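Local atomic coordinates of hypothetical protein (Chromobacterium violaceum, PDB entry 2ID1), a protein that probably acts as a ribosomal silencing factor that binds ribosomal protein uL14 on the large subunit, blocks subunit joining and so represses translation. Residues A[39-45]-A[90-95]; A[14-19]-A[47-51]. One frame throughout, in Å; residues are numbered along the deposited sequence.

Interaction 1 (A[39-45]-A[90-95]); sequences VATGDSN and MLPAVR
Strands 36-41 and 85-90 pair in parallel up to their last residues: Met90 (selenomethionine here) donates from N to Ala40 O at 3.1 Å and accepts at its own O from Gly42 N at 3.2 Å, so it brackets Thr41, its bridge partner. Thr41 CA adds a CA-H...O contact to the same Met90 O.

Thr41 and Met90 send their side chains to one face of the sheet, and there the start of helix 92-98 returns beneath the strand end. With chi1 at -173°, Arg95 points away from its own backbone N and runs fully extended back to the strand. Its NH2 donates to Thr41 OG1, the two side chains crossing at about a right angle; the modelled length of this bond is too short to rely on. Thr41 meets the guanidinium at its edge, while Val39 CG1 lies over one face, off toward the rim. NE and NH1 have further partners, a salt bridge to Glu101 and the carbonyl of Asp21, which would fix the group's rotation.

The methyl of Thr41, CG2, rests 3.8 Å from CD of Pro92, in the helix's first turn. Past the pairing, Leu91 CA makes a CA-H...O contact with Gly42 O, 3.6 Å between the two atoms. Leu91 CD2 reaches on to Ser44 CA at 3.8 Å. Leu91 is the N-cap residue of helix 92-98, Ser44 that of helix 45-61. Both central strands of the four-stranded mixed sheet lead into helices, 85-90 through Leu91 alone and 36-41 through the short loop 42-44, with helix 100-103 touching Val39 and Met90, and strand 22-26 flanking Val39 and Ala40.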
loop_
_atom_site.group_PDB
_atom_site.type_symbol
_atom_site.label_atom_id
_atom_site.label_comp_id
_atom_site.label_asym_id
_atom_site.label_seq_id
_atom_site.Cartn_x
_atom_site.Cartn_y
_atom_site.Cartn_z
ATOM N N VAL A 39 0.531 2.289 -3.275
ATOM C CA VAL A 39 0.448 0.864 -3.540
ATOM C C VAL A 39 1.847 0.311 -3.761
ATOM O O VAL A 39 2.497 0.662 -4.744
ATOM C CB VAL A 39 -0.378 0.576 -4.804
ATOM C CG1 VAL A 39 -0.364 -0.912 -5.104
ATOM C CG2 VAL A 39 -1.798 1.091 -4.639
ATOM N N ALA A 40 2.325 -0.538 -2.856
ATOM C CA ALA A 40 3.653 -1.122 -3.019
ATOM C C ALA A 40 3.522 -2.633 -3.085
ATOM O O ALA A 40 2.552 -3.206 -2.588
ATOM C CB ALA A 40 4.570 -0.703 -1.871
ATOM N N THR A 41 4.508 -3.275 -3.701
ATOM C CA THR A 41 4.501 -4.730 -3.863
ATOM C C THR A 41 5.467 -5.493 -2.964
ATOM O O THR A 41 6.597 -5.070 -2.755
ATOM C CB THR A 41 4.836 -5.107 -5.313
ATOM O OG1 THR A 41 3.900 -4.481 -6.198
ATOM C CG2 THR A 41 4.772 -6.615 -5.507
ATOM N N GLY A 42 5.012 -6.625 -2.444
ATOM C CA GLY A 42 5.869 -7.447 -1.612
ATOM C C GLY A 42 5.983 -8.816 -2.258
ATOM O O GLY A 42 4.957 -9.417 -2.592
ATOM N N ASP A 43 7.204 -9.314 -2.443
ATOM C CA ASP A 43 7.394 -10.614 -3.082
ATOM C C ASP A 43 6.937 -11.836 -2.279
ATOM O O ASP A 43 6.881 -12.935 -2.816
ATOM C CB ASP A 43 8.859 -10.795 -3.486
ATOM C CG ASP A 43 9.335 -9.735 -4.472
ATOM O OD1 ASP A 43 8.635 -9.492 -5.486
ATOM O OD2 ASP A 43 10.421 -9.149 -4.237
ATOM N N SER A 44 6.591 -11.663 -1.013
ATOM C CA SER A 44 6.161 -12.801 -0.215
ATOM C C SER A 44 5.402 -12.312 0.992
ATOM O O SER A 44 5.653 -11.214 1.463
ATOM C CB SER A 44 7.375 -13.589 0.238
ATOM O OG SER A 44 8.399 -12.696 0.641
ATOM N N ASN A 45 4.485 -13.122 1.503
ATOM C CA ASN A 45 3.703 -12.715 2.663
ATOM C C ASN A 45 4.595 -12.128 3.723
ATOM O O ASN A 45 4.231 -11.163 4.388
ATOM C CB ASN A 45 2.991 -13.901 3.257
ATOM C CG ASN A 45 2.429 -14.784 2.211
ATOM O OD1 ASN A 45 3.174 -15.368 1.414
ATOM N ND2 ASN A 45 1.104 -14.890 2.178
HETATM N N MSE A 90 0.612 -5.321 -1.352
HETATM C CA MSE A 90 0.048 -6.561 -1.865
HETATM C C MSE A 90 0.992 -7.393 -2.732
HETATM O O MSE A 90 1.963 -6.880 -3.282
HETATM C CB MSE A 90 -1.235 -6.237 -2.618
HETATM C CG MSE A 90 -1.149 -4.990 -3.490
HETATM SE SE MSE A 90 -2.889 -4.405 -4.226
HETATM C CE MSE A 90 -2.709 -2.495 -3.907
ATOM N N LEU A 91 0.726 -8.694 -2.818
ATOM C CA LEU A 91 1.543 -9.592 -3.633
ATOM C C LEU A 91 1.380 -9.249 -5.103
ATOM O O LEU A 91 0.297 -8.858 -5.541
ATOM C CB LEU A 91 1.103 -11.022 -3.432
ATOM C CG LEU A 91 1.494 -11.659 -2.113
ATOM C CD1 LEU A 91 0.572 -12.822 -1.828
ATOM C CD2 LEU A 91 2.934 -12.106 -2.185
ATOM N N PRO A 92 2.440 -9.443 -5.898
ATOM C CA PRO A 92 2.417 -9.142 -7.335
ATOM C C PRO A 92 1.183 -9.680 -8.070
ATOM O O PRO A 92 0.509 -8.935 -8.800
ATOM C CB PRO A 92 3.718 -9.766 -7.839
ATOM C CG PRO A 92 3.938 -10.902 -6.882
ATOM C CD PRO A 92 3.606 -10.276 -5.562
ATOM N N ALA A 93 0.889 -10.970 -7.874
ATOM C CA ALA A 93 -0.276 -11.614 -8.498
ATOM C C ALA A 93 -1.576 -10.979 -8.003
ATOM O O ALA A 93 -2.553 -10.893 -8.744
ATOM C CB ALA A 93 -0.280 -13.112 -8.193
ATOM N N VAL A 94 -1.582 -10.540 -6.747
ATOM C CA VAL A 94 -2.759 -9.913 -6.185
ATOM C C VAL A 94 -2.933 -8.517 -6.757
ATOM O O VAL A 94 -4.014 -8.166 -7.236
ATOM C CB VAL A 94 -2.683 -9.831 -4.659
ATOM C CG1 VAL A 94 -3.932 -9.147 -4.107
ATOM C CG2 VAL A 94 -2.557 -11.229 -4.086
ATOM N N ARG A 95 -1.875 -7.713 -6.723
ATOM C CA ARG A 95 -1.960 -6.357 -7.263
ATOM C C ARG A 95 -2.504 -6.410 -8.694
ATOM O O ARG A 95 -3.502 -5.764 -9.006
ATOM C CB ARG A 95 -0.585 -5.707 -7.233
ATOM C CG ARG A 95 -0.555 -4.249 -7.609
ATOM C CD ARG A 95 0.817 -3.704 -7.266
ATOM N NE ARG A 95 0.994 -2.292 -7.560
ATOM C CZ ARG A 95 2.063 -1.593 -7.192
ATOM N NH1 ARG A 95 2.169 -0.311 -7.504
ATOM N NH2 ARG A 95 3.033 -2.165 -6.505
#

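Interaction 2 (A[14-19]-A[47-51])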
loop_
_atom_site.group_PDB
_atom_site.type_symbol
_atom_site.label_atom_id
_atom_site.label_comp_id
_atom_site.label_asym_id
_atom_site.label_seq_id
_atom_site.Cartn_x
_atom_site.Cartn_y
_atom_site.Cartn_z
ATOM N N LEU A 14 8.124 2.070 3.355
ATOM C CA LEU A 14 7.996 0.955 2.444
ATOM C C LEU A 14 9.363 0.674 1.824
ATOM O O LEU A 14 9.664 -0.458 1.453
ATOM C CB LEU A 14 6.976 1.293 1.360
ATOM C CG LEU A 14 5.525 1.415 1.832
ATOM C CD1 LEU A 14 4.737 2.298 0.901
ATOM C CD2 LEU A 14 4.901 0.032 1.919
ATOM N N GLU A 15 10.194 1.709 1.715
ATOM C CA GLU A 15 11.528 1.546 1.144
ATOM C C GLU A 15 12.512 0.922 2.140
ATOM O O GLU A 15 13.514 0.340 1.746
ATOM C CB GLU A 15 12.088 2.891 0.669
ATOM C CG GLU A 15 11.289 3.585 -0.421
ATOM C CD GLU A 15 12.096 4.689 -1.118
ATOM O OE1 GLU A 15 11.521 5.444 -1.948
ATOM O OE2 GLU A 15 13.313 4.795 -0.838
ATOM N N ASP A 16 12.238 1.055 3.429
ATOM C CA ASP A 16 13.130 0.476 4.419
ATOM C C ASP A 16 13.145 -1.042 4.300
ATOM O O ASP A 16 14.125 -1.673 4.678
ATOM C CB ASP A 16 12.718 0.868 5.842
ATOM C CG ASP A 16 12.616 2.375 6.037
ATOM O OD1 ASP A 16 13.459 3.122 5.473
ATOM O OD2 ASP A 16 11.694 2.807 6.777
ATOM N N ILE A 17 12.060 -1.631 3.796
ATOM C CA ILE A 17 11.998 -3.082 3.627
ATOM C C ILE A 17 11.942 -3.417 2.133
ATOM O O ILE A 17 11.186 -4.275 1.711
ATOM C CB ILE A 17 10.753 -3.716 4.337
ATOM C CG1 ILE A 17 10.482 -3.031 5.684
ATOM C CG2 ILE A 17 10.992 -5.208 4.572
ATOM C CD1 ILE A 17 11.618 -3.117 6.692
ATOM N N LYS A 18 12.754 -2.732 1.342
ATOM C CA LYS A 18 12.825 -2.954 -0.101
ATOM C C LYS A 18 11.486 -3.261 -0.777
ATOM O O LYS A 18 11.269 -4.364 -1.293
ATOM C CB LYS A 18 13.827 -4.070 -0.410
ATOM C CG LYS A 18 15.219 -3.822 0.167
ATOM C CD LYS A 18 15.777 -2.503 -0.305
ATOM C CE LYS A 18 17.108 -2.185 0.333
ATOM N NZ LYS A 18 17.462 -0.757 0.023
ATOM N N GLY A 19 10.591 -2.273 -0.773
ATOM C CA GLY A 19 9.289 -2.440 -1.399
ATOM C C GLY A 19 9.411 -2.280 -2.904
ATOM O O GLY A 19 10.125 -1.402 -3.391
ATOM N N GLN A 47 7.431 -10.547 3.325
ATOM C CA GLN A 47 7.795 -9.186 2.964
ATOM C C GLN A 47 6.590 -8.262 2.996
ATOM O O GLN A 47 6.685 -7.113 3.403
ATOM C CB GLN A 47 8.410 -9.130 1.567
ATOM C CG GLN A 47 9.351 -7.940 1.395
ATOM C CD GLN A 47 9.458 -7.458 -0.034
ATOM O OE1 GLN A 47 9.416 -8.251 -0.976
ATOM N NE2 GLN A 47 9.615 -6.152 -0.202
ATOM N N VAL A 48 5.455 -8.762 2.548
ATOM C CA VAL A 48 4.270 -7.956 2.540
ATOM C C VAL A 48 3.899 -7.508 3.935
ATOM O O VAL A 48 3.606 -6.339 4.159
ATOM C CB VAL A 48 3.114 -8.730 1.970
ATOM C CG1 VAL A 48 1.848 -7.890 2.034
ATOM C CG2 VAL A 48 3.437 -9.108 0.541
ATOM N N LYS A 49 3.899 -8.452 4.869
ATOM C CA LYS A 49 3.564 -8.166 6.247
ATOM C C LYS A 49 4.604 -7.267 6.894
ATOM O O LYS A 49 4.277 -6.471 7.772
ATOM C CB LYS A 49 3.420 -9.472 7.019
ATOM C CG LYS A 49 2.139 -10.227 6.678
ATOM C CD LYS A 49 2.229 -11.734 6.973
ATOM C CE LYS A 49 2.240 -12.046 8.461
ATOM N NZ LYS A 49 2.431 -13.511 8.633
ATOM N N ALA A 50 5.855 -7.387 6.457
ATOM C CA ALA A 50 6.937 -6.560 6.990
ATOM C C ALA A 50 6.770 -5.128 6.484
ATOM O O ALA A 50 6.974 -4.170 7.221
ATOM C CB ALA A 50 8.290 -7.116 6.557
ATOM N N LEU A 51 6.406 -4.996 5.216
ATOM C CA LEU A 51 6.188 -3.688 4.622
ATOM C C LEU A 51 5.000 -3.052 5.357
ATOM O O LEU A 51 5.049 -1.878 5.728
ATOM C CB LEU A 51 5.887 -3.823 3.118
ATOM C CG LEU A 51 7.019 -4.289 2.182
ATOM C CD1 LEU A 51 6.433 -4.799 0.882
ATOM C CD2 LEU A 51 8.001 -3.148 1.928
#
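Gln47 swings CG anti to its backbone nitrogen (chi1 -154°) and stays extended beyond it, carrying its amide across to the loop that leaves helix 3-16, while Leu51, with CG anti to its carbonyl carbon (chi1 -69°), turns CD2 toward the same loop. NE2 of Gln47 donates to Ile17 O at 3.1 Å; the donor lies nearly in line with the carbonyl, but the acceptor is tilted out of the amide plane of Gln47. Lys18 O is also near, 2.7 Å from Gln47 NE2. At the other end of the amide, OE1 takes the backbone N-H of Asp43, so both ends of the group are engaged.

The receiving chain is a Schellman motif: Lys18 adopts a left-handed backbone conformation, Lys18 N bonds to Glu15 O, and Gly19 N makes a weak bond to Leu14 O. Leu51 CD2 fits against this turn, 3.7 Å from Ile17 CB and 3.6 Å from Gly19 CA. Farther toward solvent, Ile17 CG2 meets Ala50 CB at 3.9 Å. On the inner side, Leu14 CD2 approaches Leu51 CB at 4.2 Å, the two leucines crossing at about a right angle. Beneath them lies the sheet: Leu14 packs on Ile38, Ala40, Val87 and Val89, and Leu51 on Val89.

Overall arrangement
The centres of the two interactions lie 10 Å apart, and their segments alternate along the chain: 14-19, 39-45, 47-51, 90-95. Helix 45-61 follows strand 36-41 after a three-residue loop, so 39-45 and 47-51 are almost continuous. They meet where the strand ends: Leu51 CD1 lies 3.7 Å from Thr41 O, and Val48 CG2 3.5 Å from Gly42 O. Interaction 1 pairs the two central strands and brings helix 92-98 to one face of the sheet; interaction 2 joins the helices 3-16 and 45-61 that pack on the opposite face. Together they place helices on both faces near one end of the sheet in this RsfS-family alpha-beta fold.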